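Local coordinates for protein agglutinin (Rhizoctonia solani, PDB 4G9M) that is a dimeric lectin of the ricin-type beta-trefoil family that probably agglutinates cells by binding carbohydrates on their surface, at residues Lys97-Glu102 with Trp137-Glu142; Asn56-Gln61 with Leu90-Ala95; Tyr10-Val15 with Gln45-Lys50. All blocks are in the same frame, centred on the assembly; numbering follows the deposited sequence.

Interaction 1: residues Lys97-Glu102 with Trp137-Glu142; sequences KGFAIE and WKFIDE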
loop_
_atom_site.group_PDB
_atom_site.type_symbol
_atom_site.label_atom_id
_atom_site.label_comp_id
_atom_site.label_asym_id
_atom_site.label_seq_id
_atom_site.Cartn_x
_atom_site.Cartn_y
_atom_site.Cartn_z
ATOM N N LYS B 97 10.573 2.431 3.385
ATOM C CA LYS B 97 10.484 2.174 4.815
ATOM C C LYS B 97 9.050 2.459 5.255
ATOM O O LYS B 97 8.508 3.526 4.953
ATOM C CB LYS B 97 11.457 3.056 5.591
ATOM C CG LYS B 97 12.924 2.771 5.258
ATOM C CD LYS B 97 13.873 3.749 5.936
ATOM C CE LYS B 97 13.889 5.076 5.216
ATOM N NZ LYS B 97 14.513 4.974 3.864
ATOM N N GLY B 98 8.438 1.514 5.956
ATOM C CA GLY B 98 7.060 1.677 6.391
ATOM C C GLY B 98 6.064 1.865 5.259
ATOM O O GLY B 98 6.211 1.301 4.169
ATOM N N PHE B 99 5.034 2.658 5.528
ATOM C CA PHE B 99 3.967 2.897 4.570
ATOM C C PHE B 99 3.651 4.386 4.459
ATOM O O PHE B 99 3.682 5.117 5.451
ATOM C CB PHE B 99 2.687 2.164 5.020
ATOM C CG PHE B 99 2.794 0.648 5.019
ATOM C CD1 PHE B 99 3.311 -0.034 6.111
ATOM C CD2 PHE B 99 2.383 -0.081 3.910
ATOM C CE1 PHE B 99 3.409 -1.424 6.105
ATOM C CE2 PHE B 99 2.488 -1.469 3.894
ATOM C CZ PHE B 99 3.000 -2.134 4.991
ATOM N N ALA B 100 3.320 4.830 3.251
ATOM C CA ALA B 100 2.721 6.145 3.069
ATOM C C ALA B 100 1.232 6.048 3.352
ATOM O O ALA B 100 0.601 5.019 3.080
ATOM C CB ALA B 100 2.950 6.650 1.651
ATOM N N ILE B 101 0.671 7.110 3.921
ATOM C CA ILE B 101 -0.765 7.161 4.183
ATOM C C ILE B 101 -1.369 8.248 3.317
ATOM O O ILE B 101 -1.275 9.438 3.630
ATOM C CB ILE B 101 -1.065 7.419 5.668
ATOM C CG1 ILE B 101 -0.436 6.308 6.516
ATOM C CG2 ILE B 101 -2.570 7.484 5.893
ATOM C CD1 ILE B 101 -0.450 6.630 7.996
ATOM N N GLU B 102 -1.952 7.821 2.203
ATOM C CA GLU B 102 -2.389 8.710 1.125
ATOM C C GLU B 102 -3.857 9.054 1.275
ATOM O O GLU B 102 -4.656 8.198 1.628
ATOM C CB GLU B 102 -2.261 7.973 -0.216
ATOM C CG GLU B 102 -1.218 8.452 -1.176
ATOM C CD GLU B 102 -1.230 7.657 -2.472
ATOM O OE1 GLU B 102 -2.270 7.035 -2.790
ATOM O OE2 GLU B 102 -0.203 7.647 -3.170
ATOM N N TRP B 137 5.355 5.925 7.618
ATOM C CA TRP B 137 4.954 5.533 8.963
ATOM C C TRP B 137 5.125 4.037 9.156
ATOM O O TRP B 137 4.767 3.243 8.282
ATOM C CB TRP B 137 3.486 5.924 9.205
ATOM C CG TRP B 137 3.239 7.422 9.014
ATOM C CD1 TRP B 137 2.997 8.071 7.826
ATOM C CD2 TRP B 137 3.230 8.432 10.029
ATOM N NE1 TRP B 137 2.845 9.428 8.047
ATOM C CE2 TRP B 137 2.977 9.669 9.391
ATOM C CE3 TRP B 137 3.413 8.415 11.421
ATOM C CZ2 TRP B 137 2.898 10.865 10.095
ATOM C CZ3 TRP B 137 3.334 9.600 12.117
ATOM C CH2 TRP B 137 3.065 10.814 11.452
ATOM N N LYS B 138 5.691 3.658 10.301
ATOM C CA LYS B 138 5.764 2.259 10.685
ATOM C C LYS B 138 4.435 1.848 11.295
ATOM O O LYS B 138 3.970 2.470 12.248
ATOM C CB LYS B 138 6.889 2.009 11.694
ATOM C CG LYS B 138 8.264 2.517 11.264
ATOM C CD LYS B 138 8.756 1.796 10.031
ATOM C CE LYS B 138 8.665 0.294 10.211
ATOM N NZ LYS B 138 8.259 -0.367 8.948
ATOM N N PHE B 139 3.836 0.798 10.744
ATOM C CA PHE B 139 2.583 0.277 11.260
ATOM C C PHE B 139 2.857 -0.793 12.300
ATOM O O PHE B 139 3.152 -1.933 11.965
ATOM C CB PHE B 139 1.717 -0.267 10.121
ATOM C CG PHE B 139 0.877 0.790 9.455
ATOM C CD1 PHE B 139 1.470 1.854 8.792
ATOM C CD2 PHE B 139 -0.510 0.717 9.497
ATOM C CE1 PHE B 139 0.704 2.835 8.192
ATOM C CE2 PHE B 139 -1.289 1.699 8.875
ATOM C CZ PHE B 139 -0.677 2.750 8.225
ATOM N N ILE B 140 2.774 -0.402 13.566
ATOM C CA ILE B 140 2.999 -1.360 14.661
ATOM C C ILE B 140 1.694 -1.959 15.174
ATOM O O ILE B 140 0.951 -1.312 15.907
ATOM C CB ILE B 140 3.766 -0.700 15.833
ATOM C CG1 ILE B 140 5.053 -0.034 15.324
ATOM C CG2 ILE B 140 4.093 -1.734 16.903
ATOM C CD1 ILE B 140 5.697 0.876 16.339
ATOM N N ASP B 141 1.432 -3.205 14.784
ATOM C CA ASP B 141 0.207 -3.933 15.124
ATOM C C ASP B 141 0.160 -4.330 16.599
ATOM O O ASP B 141 1.091 -4.950 17.113
ATOM C CB ASP B 141 0.136 -5.200 14.246
ATOM C CG ASP B 141 -1.237 -5.873 14.243
ATOM O OD1 ASP B 141 -2.273 -5.206 14.461
ATOM O OD2 ASP B 141 -1.277 -7.092 13.952
ATOM N N GLU B 142 -0.925 -3.957 17.275
ATOM C CA GLU B 142 -1.198 -4.442 18.631
ATOM C C GLU B 142 -1.833 -5.823 18.529
ATOM O O GLU B 142 -2.779 -6.025 17.774
ATOM C CB GLU B 142 -2.154 -3.494 19.366
ATOM C CG GLU B 142 -1.929 -2.016 19.088
ATOM C CD GLU B 142 -0.957 -1.372 20.035
ATOM O OE1 GLU B 142 -0.788 -1.901 21.145
ATOM O OE2 GLU B 142 -0.366 -0.332 19.672
#

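Interaction 2: residues Asn56-Gln61 with Leu90-Ala95; sequences NQVTLQ and LDIVAA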
loop_
_atom_site.group_PDB
_atom_site.type_symbol
_atom_site.label_atom_id
_atom_site.label_comp_id
_atom_site.label_asym_id
_atom_site.label_seq_id
_atom_site.Cartn_x
_atom_site.Cartn_y
_atom_site.Cartn_z
ATOM N N ASN B 56 -9.808 -0.336 -2.159
ATOM C CA ASN B 56 -8.847 -0.657 -1.119
ATOM C C ASN B 56 -8.822 0.406 -0.024
ATOM O O ASN B 56 -7.893 0.443 0.765
ATOM C CB ASN B 56 -7.433 -0.809 -1.690
ATOM C CG ASN B 56 -7.375 -1.774 -2.856
ATOM O OD1 ASN B 56 -6.836 -1.451 -3.908
ATOM N ND2 ASN B 56 -7.943 -2.956 -2.679
ATOM N N GLN B 57 -9.848 1.256 0.030
ATOM C CA GLN B 57 -9.830 2.393 0.955
ATOM C C GLN B 57 -10.063 2.007 2.411
ATOM O O GLN B 57 -10.839 1.096 2.703
ATOM C CB GLN B 57 -10.841 3.456 0.527
ATOM C CG GLN B 57 -10.602 3.925 -0.888
ATOM C CD GLN B 57 -11.554 5.007 -1.324
ATOM O OE1 GLN B 57 -12.303 5.556 -0.512
ATOM N NE2 GLN B 57 -11.523 5.336 -2.608
ATOM N N VAL B 58 -9.388 2.721 3.311
ATOM C CA VAL B 58 -9.486 2.507 4.746
ATOM C C VAL B 58 -9.795 3.802 5.471
ATOM O O VAL B 58 -9.753 4.896 4.881
ATOM C CB VAL B 58 -8.159 1.957 5.353
ATOM C CG1 VAL B 58 -7.755 0.680 4.661
ATOM C CG2 VAL B 58 -7.028 3.004 5.240
ATOM N N THR B 59 -10.113 3.674 6.755
ATOM C CA THR B 59 -10.116 4.814 7.660
ATOM C C THR B 59 -9.244 4.480 8.855
ATOM O O THR B 59 -8.959 3.300 9.117
ATOM C CB THR B 59 -11.518 5.172 8.152
ATOM O OG1 THR B 59 -12.101 4.033 8.793
ATOM C CG2 THR B 59 -12.414 5.611 7.004
ATOM N N LEU B 60 -8.824 5.518 9.576
ATOM C CA LEU B 60 -8.101 5.347 10.830
ATOM C C LEU B 60 -8.909 6.016 11.918
ATOM O O LEU B 60 -9.209 7.207 11.817
ATOM C CB LEU B 60 -6.706 5.981 10.731
ATOM C CG LEU B 60 -5.695 5.242 9.856
ATOM C CD1 LEU B 60 -4.398 6.045 9.800
ATOM C CD2 LEU B 60 -5.438 3.831 10.412
ATOM N N GLN B 61 -9.286 5.249 12.939
ATOM C CA GLN B 61 -10.105 5.779 14.031
ATOM C C GLN B 61 -9.349 5.795 15.353
ATOM O O GLN B 61 -8.748 4.790 15.747
ATOM C CB GLN B 61 -11.387 4.952 14.166
ATOM C CG GLN B 61 -12.323 5.451 15.228
ATOM C CD GLN B 61 -13.532 4.548 15.395
ATOM O OE1 GLN B 61 -13.458 3.341 15.140
ATOM N NE2 GLN B 61 -14.652 5.126 15.819
ATOM N N LEU B 90 -8.489 6.777 3.168
ATOM C CA LEU B 90 -7.048 6.690 2.923
ATOM C C LEU B 90 -6.705 5.437 2.118
ATOM O O LEU B 90 -7.516 4.513 2.011
ATOM C CB LEU B 90 -6.275 6.645 4.253
ATOM C CG LEU B 90 -6.655 7.717 5.284
ATOM C CD1 LEU B 90 -6.126 7.354 6.670
ATOM C CD2 LEU B 90 -6.136 9.072 4.848
ATOM N N ASP B 91 -5.501 5.434 1.554
ATOM C CA ASP B 91 -4.895 4.269 0.918
ATOM C C ASP B 91 -3.567 4.080 1.627
ATOM O O ASP B 91 -2.817 5.045 1.794
ATOM C CB ASP B 91 -4.594 4.550 -0.552
ATOM C CG ASP B 91 -5.795 4.352 -1.464
ATOM O OD1 ASP B 91 -6.694 3.525 -1.140
ATOM O OD2 ASP B 91 -5.799 4.981 -2.553
ATOM N N ILE B 92 -3.261 2.857 2.055
ATOM C CA ILE B 92 -1.987 2.604 2.723
ATOM C C ILE B 92 -1.036 1.992 1.687
ATOM O O ILE B 92 -1.275 0.885 1.200
ATOM C CB ILE B 92 -2.166 1.648 3.929
ATOM C CG1 ILE B 92 -3.327 2.113 4.823
ATOM C CG2 ILE B 92 -0.891 1.589 4.745
ATOM C CD1 ILE B 92 -3.186 3.580 5.290
ATOM N N VAL B 93 0.026 2.719 1.345
ATOM C CA VAL B 93 0.897 2.362 0.216
ATOM C C VAL B 93 2.282 1.961 0.713
ATOM O O VAL B 93 2.934 2.730 1.416
ATOM C CB VAL B 93 1.062 3.571 -0.767
ATOM C CG1 VAL B 93 1.801 3.149 -2.007
ATOM C CG2 VAL B 93 -0.305 4.160 -1.140
ATOM N N ALA B 94 2.734 0.758 0.364
ATOM C CA ALA B 94 4.073 0.307 0.770
ATOM C C ALA B 94 5.196 1.263 0.345
ATOM O O ALA B 94 5.300 1.641 -0.819
ATOM C CB ALA B 94 4.345 -1.100 0.237
ATOM N N ALA B 95 6.035 1.662 1.302
ATOM C CA ALA B 95 7.133 2.584 1.029
ATOM C C ALA B 95 8.443 1.862 1.290
ATOM O O ALA B 95 8.441 0.777 1.860
ATOM C CB ALA B 95 7.020 3.845 1.900
HETATM O O HOH W 1 -5.113 0.823 1.545
#

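Interaction 3: residues Tyr10-Val15 with Gln45-Lys50; sequences YTLKNV and QKWRLK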
loop_
_atom_site.group_PDB
_atom_site.type_symbol
_atom_site.label_atom_id
_atom_site.label_comp_id
_atom_site.label_asym_id
_atom_site.label_seq_id
_atom_site.Cartn_x
_atom_site.Cartn_y
_atom_site.Cartn_z
ATOM N N TYR B 10 -3.312 -0.034 15.703
ATOM C CA TYR B 10 -1.896 0.225 15.459
ATOM C C TYR B 10 -1.335 1.411 16.239
ATOM O O TYR B 10 -2.050 2.375 16.527
ATOM C CB TYR B 10 -1.663 0.470 13.970
ATOM C CG TYR B 10 -1.829 -0.752 13.091
ATOM C CD1 TYR B 10 -3.084 -1.156 12.647
ATOM C CD2 TYR B 10 -0.728 -1.494 12.701
ATOM C CE1 TYR B 10 -3.228 -2.283 11.835
ATOM C CE2 TYR B 10 -0.858 -2.613 11.901
ATOM C CZ TYR B 10 -2.103 -2.997 11.470
ATOM O OH TYR B 10 -2.186 -4.099 10.664
ATOM N N THR B 11 -0.049 1.325 16.578
ATOM C CA THR B 11 0.758 2.515 16.849
ATOM C C THR B 11 1.406 2.887 15.522
ATOM O O THR B 11 1.929 2.020 14.814
ATOM C CB THR B 11 1.847 2.247 17.909
ATOM O OG1 THR B 11 1.235 1.990 19.180
ATOM C CG2 THR B 11 2.784 3.448 18.047
ATOM N N LEU B 12 1.334 4.165 15.149
ATOM C CA LEU B 12 1.888 4.605 13.871
ATOM C C LEU B 12 3.106 5.490 14.118
ATOM O O LEU B 12 2.981 6.646 14.532
ATOM C CB LEU B 12 0.815 5.343 13.068
ATOM C CG LEU B 12 -0.465 4.529 12.836
ATOM C CD1 LEU B 12 -1.489 5.308 12.022
ATOM C CD2 LEU B 12 -0.157 3.195 12.160
ATOM N N LYS B 13 4.285 4.926 13.886
ATOM C CA LYS B 13 5.540 5.572 14.239
ATOM C C LYS B 13 6.189 6.232 13.030
ATOM O O LYS B 13 6.478 5.571 12.030
ATOM C CB LYS B 13 6.508 4.554 14.868
ATOM C CG LYS B 13 7.851 5.167 15.255
ATOM C CD LYS B 13 8.758 4.128 15.900
ATOM C CE LYS B 13 9.064 2.983 14.946
ATOM N NZ LYS B 13 9.978 3.404 13.846
ATOM N N ASN B 14 6.438 7.530 13.121
ATOM C CA ASN B 14 7.029 8.224 11.976
ATOM C C ASN B 14 8.436 7.694 11.691
ATOM O O ASN B 14 9.263 7.581 12.589
ATOM C CB ASN B 14 7.052 9.732 12.207
ATOM C CG ASN B 14 7.392 10.493 10.962
ATOM O OD1 ASN B 14 8.555 10.803 10.713
ATOM N ND2 ASN B 14 6.376 10.795 10.157
ATOM N N VAL B 15 8.698 7.368 10.428
ATOM C CA VAL B 15 9.983 6.799 10.037
ATOM C C VAL B 15 11.155 7.760 10.317
ATOM O O VAL B 15 12.219 7.341 10.768
ATOM C CB VAL B 15 9.962 6.323 8.552
ATOM C CG1 VAL B 15 11.377 6.034 8.034
ATOM C CG2 VAL B 15 9.060 5.091 8.387
ATOM N N GLN B 45 -2.950 7.471 21.250
ATOM C CA GLN B 45 -1.877 7.183 20.313
ATOM C C GLN B 45 -2.102 5.834 19.632
ATOM O O GLN B 45 -1.194 5.296 19.001
ATOM C CB GLN B 45 -0.526 7.196 21.021
ATOM C CG GLN B 45 -0.060 8.589 21.435
ATOM C CD GLN B 45 1.297 8.563 22.119
ATOM O OE1 GLN B 45 1.800 7.496 22.490
ATOM N NE2 GLN B 45 1.893 9.737 22.299
ATOM N N LYS B 46 -3.323 5.317 19.740
ATOM C CA LYS B 46 -3.684 4.058 19.095
ATOM C C LYS B 46 -4.757 4.314 18.057
ATOM O O LYS B 46 -5.688 5.085 18.305
ATOM C CB LYS B 46 -4.244 3.069 20.110
ATOM C CG LYS B 46 -3.221 2.181 20.766
ATOM C CD LYS B 46 -2.440 2.902 21.813
ATOM C CE LYS B 46 -2.233 1.990 23.013
ATOM N NZ LYS B 46 -0.837 2.055 23.522
ATOM N N TRP B 47 -4.657 3.620 16.923
ATOM C CA TRP B 47 -5.525 3.890 15.780
ATOM C C TRP B 47 -6.085 2.613 15.152
ATOM O O TRP B 47 -5.342 1.658 14.872
ATOM C CB TRP B 47 -4.750 4.671 14.718
ATOM C CG TRP B 47 -4.153 5.929 15.244
ATOM C CD1 TRP B 47 -2.924 6.079 15.830
ATOM C CD2 TRP B 47 -4.764 7.213 15.252
ATOM N NE1 TRP B 47 -2.732 7.387 16.193
ATOM C CE2 TRP B 47 -3.847 8.107 15.846
ATOM C CE3 TRP B 47 -5.998 7.702 14.806
ATOM C CZ2 TRP B 47 -4.127 9.456 16.006
ATOM C CZ3 TRP B 47 -6.272 9.047 14.971
ATOM C CH2 TRP B 47 -5.336 9.908 15.555
ATOM N N ARG B 48 -7.396 2.598 14.931
ATOM C CA ARG B 48 -8.039 1.439 14.326
ATOM C C ARG B 48 -8.045 1.539 12.806
ATOM O O ARG B 48 -8.572 2.494 12.228
ATOM C CB ARG B 48 -9.463 1.274 14.855
ATOM C CG ARG B 48 -9.541 1.185 16.368
ATOM C CD ARG B 48 -10.773 0.434 16.797
ATOM N NE ARG B 48 -10.734 0.161 18.230
ATOM C CZ ARG B 48 -11.256 0.972 19.135
ATOM N NH1 ARG B 48 -11.849 2.094 18.743
ATOM N NH2 ARG B 48 -11.189 0.666 20.419
ATOM N N LEU B 49 -7.445 0.544 12.162
ATOM C CA LEU B 49 -7.393 0.466 10.712
ATOM C C LEU B 49 -8.538 -0.431 10.253
ATOM O O LEU B 49 -8.641 -1.569 10.689
ATOM C CB LEU B 49 -6.042 -0.116 10.262
ATOM C CG LEU B 49 -5.867 -0.395 8.771
ATOM C CD1 LEU B 49 -5.771 0.926 8.009
ATOM C CD2 LEU B 49 -4.629 -1.245 8.516
ATOM N N LYS B 50 -9.395 0.085 9.380
ATOM C CA LYS B 50 -10.548 -0.672 8.908
ATOM C C LYS B 50 -10.830 -0.347 7.448
ATOM O O LYS B 50 -10.844 0.827 7.067
ATOM C CB LYS B 50 -11.775 -0.339 9.753
ATOM C CG LYS B 50 -12.947 -1.279 9.546
ATOM C CD LYS B 50 -14.135 -0.866 10.377
ATOM C CE LYS B 50 -15.313 -1.796 10.110
ATOM N NZ LYS B 50 -16.552 -1.314 10.773
HETATM O O HOH W 2 0.315 6.202 16.960
#

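Interaction 1: residues Lys97-Glu102 with Trp137-Glu142
Phe99 and Trp137 face each other as a hydrogen-bonded antiparallel pair, a single bridge between two strands of the beta-trefoil barrel whose segments 99-102 and 137-141 cross at 100°. Phe99 N donates to Trp137 O over 2.8 Å, and Trp137 N returns a bond of 2.9 Å to Phe99 O.

Beyond the bridge the contact is carried by one aliphatic and three aromatic side chains. Ile101 comes in across the indole: its CD1 lies over one face of the Trp137 five-membered ring in a CH-pi contact, 4.1 Å from the ring centroid. The same methyl reaches CZ of Phe139 at 3.9 Å, while Ile101 CG1 lies in the plane of that phenyl ring, at its edge. Further round the same phenyl ring, at CD1, Phe99 approaches obliquely, its own CD1 3.8 Å away. CG of Phe99 stands anti to the carbonyl carbon (chi1 -65°), which turns the ring to this side of Phe139. Phe99 CB also packs against Phe139, 3.8 Å from CE1.

A second shell holds these rings. Trp137 NE1 is bonded to Leu111 O, which fixes the indole, and Tyr10 meets Phe139 edge-to-face. Ile3 of the second subunit packs on Phe99, and Phe139 and Ile140 join a ladder with a strand of that subunit, so the sheet runs on through the dimer interface.

Gly98, just before the strand, has a positive phi of 60°. The Lys138 chain, bent at three torsions, folds back to bring NZ within 3.5 Å of Gly98 CA, whose hydrogen makes a CA-H...O contact with Trp137 O.

Interaction 2: residues Asn56-Gln61 with Leu90-Ala95
Val58 carries CG2 between its backbone N and carbonyl carbon (chi1 -57°), and this turns the methyl toward Leu90 and Ile92. It rests 3.8 Å from Leu90 CB and equally near Ile92 CG1, with the two beta-branched side chains crossing at about a right angle. Leu60, its chain extended at chi2 (177°), sends CD1 across Leu90 to touch CD1 of that residue at 3.8 Å.

Beside this apolar patch the backbones of Val58 and Leu90 form one antiparallel hydrogen-bonded pair. Val58 N to Leu90 O measures 2.9 Å and Leu90 N to Val58 O 2.8 Å. Leu90 O also receives a CA-H...O contact from Gln57 CA. Past the bridge the chains part too widely for a second pair, and a water spans the gap, accepting from Ile92 N at 2.8 Å and donating to Asn56 O at 2.9 Å. The amide of Asn56 turns elsewhere, its OD1 accepting from Asn129 ND2 of the second subunit.

The contact thus joins two strands of the trefoil, with residues 58-61 and 90-94 at 97° to each other. Strand 58-62 pairs onward with strand 47-51, and strand 90-94 with strand 99-103.

Interaction 3: residues Tyr10-Val15 with Gln45-Lys50
Tyr10 and Trp47 pair as antiparallel hydrogen-bonded neighbours in the beta-trefoil barrel, where residues 10-14 and 47-50, in strands 8-14 and 47-51, cross at 103°. Tyr10 N gives its hydrogen to Trp47 O at 2.8 Å, and Trp47 N donates to Tyr10 O at 2.9 Å. Tyr10 O takes a further CA-H...O contact from Lys46 CA, 3.5 Å away.

Two residues further along, direct pairing gives way to a water. It accepts from Leu12 N at 2.9 Å and donates to Gln45 O at 2.7 Å, so both backbone groups are satisfied although they do not meet. This water lies at the edge of the Trp47 indole, in its plane.

The polar ends of the side chains find their partners elsewhere. Trp47 NE1 donates to Leu21 O and Tyr10 OH bonds to Pro6 O; Thr11 OG1 is tied to Glu142 OE2, and Lys46 NZ to Gly41 O. The Gln45 amide is held at both ends, by Asp22 OD2 and Lys38 O at NE2 and by His40 N at OE1.

Apolar contacts fill the interior side. Leu49, with CG anti to its own nitrogen (chi1 174°), brings CD2 to 3.7 Å from Tyr10 CE1. Leu12 crosses the indole at about a right angle, its CD1 4.1 Å from CD1 of Trp47.

The three contacts are related crossings of one beta-trefoil: in each, two strands at about 100° share a single hydrogen-bonded pair and turn aliphatic or aromatic side chains inward. Interactions 1 and 3 have centres about 7 Å apart and join through strands 137-141 and 8-14, where Lys138 N lies 2.7 Å from Lys13 O. Interactions 1 and 2, centres about 9 Å apart, meet in the hairpin of strands 90-94 and 99-103, with Ala100 N 2.8 Å from Val93 O. Strands 47-51 and 58-62 link interaction 3 to interaction 2. The protein is a domain-swapped dimer, and interactions 1 and 2 both touch the second subunit.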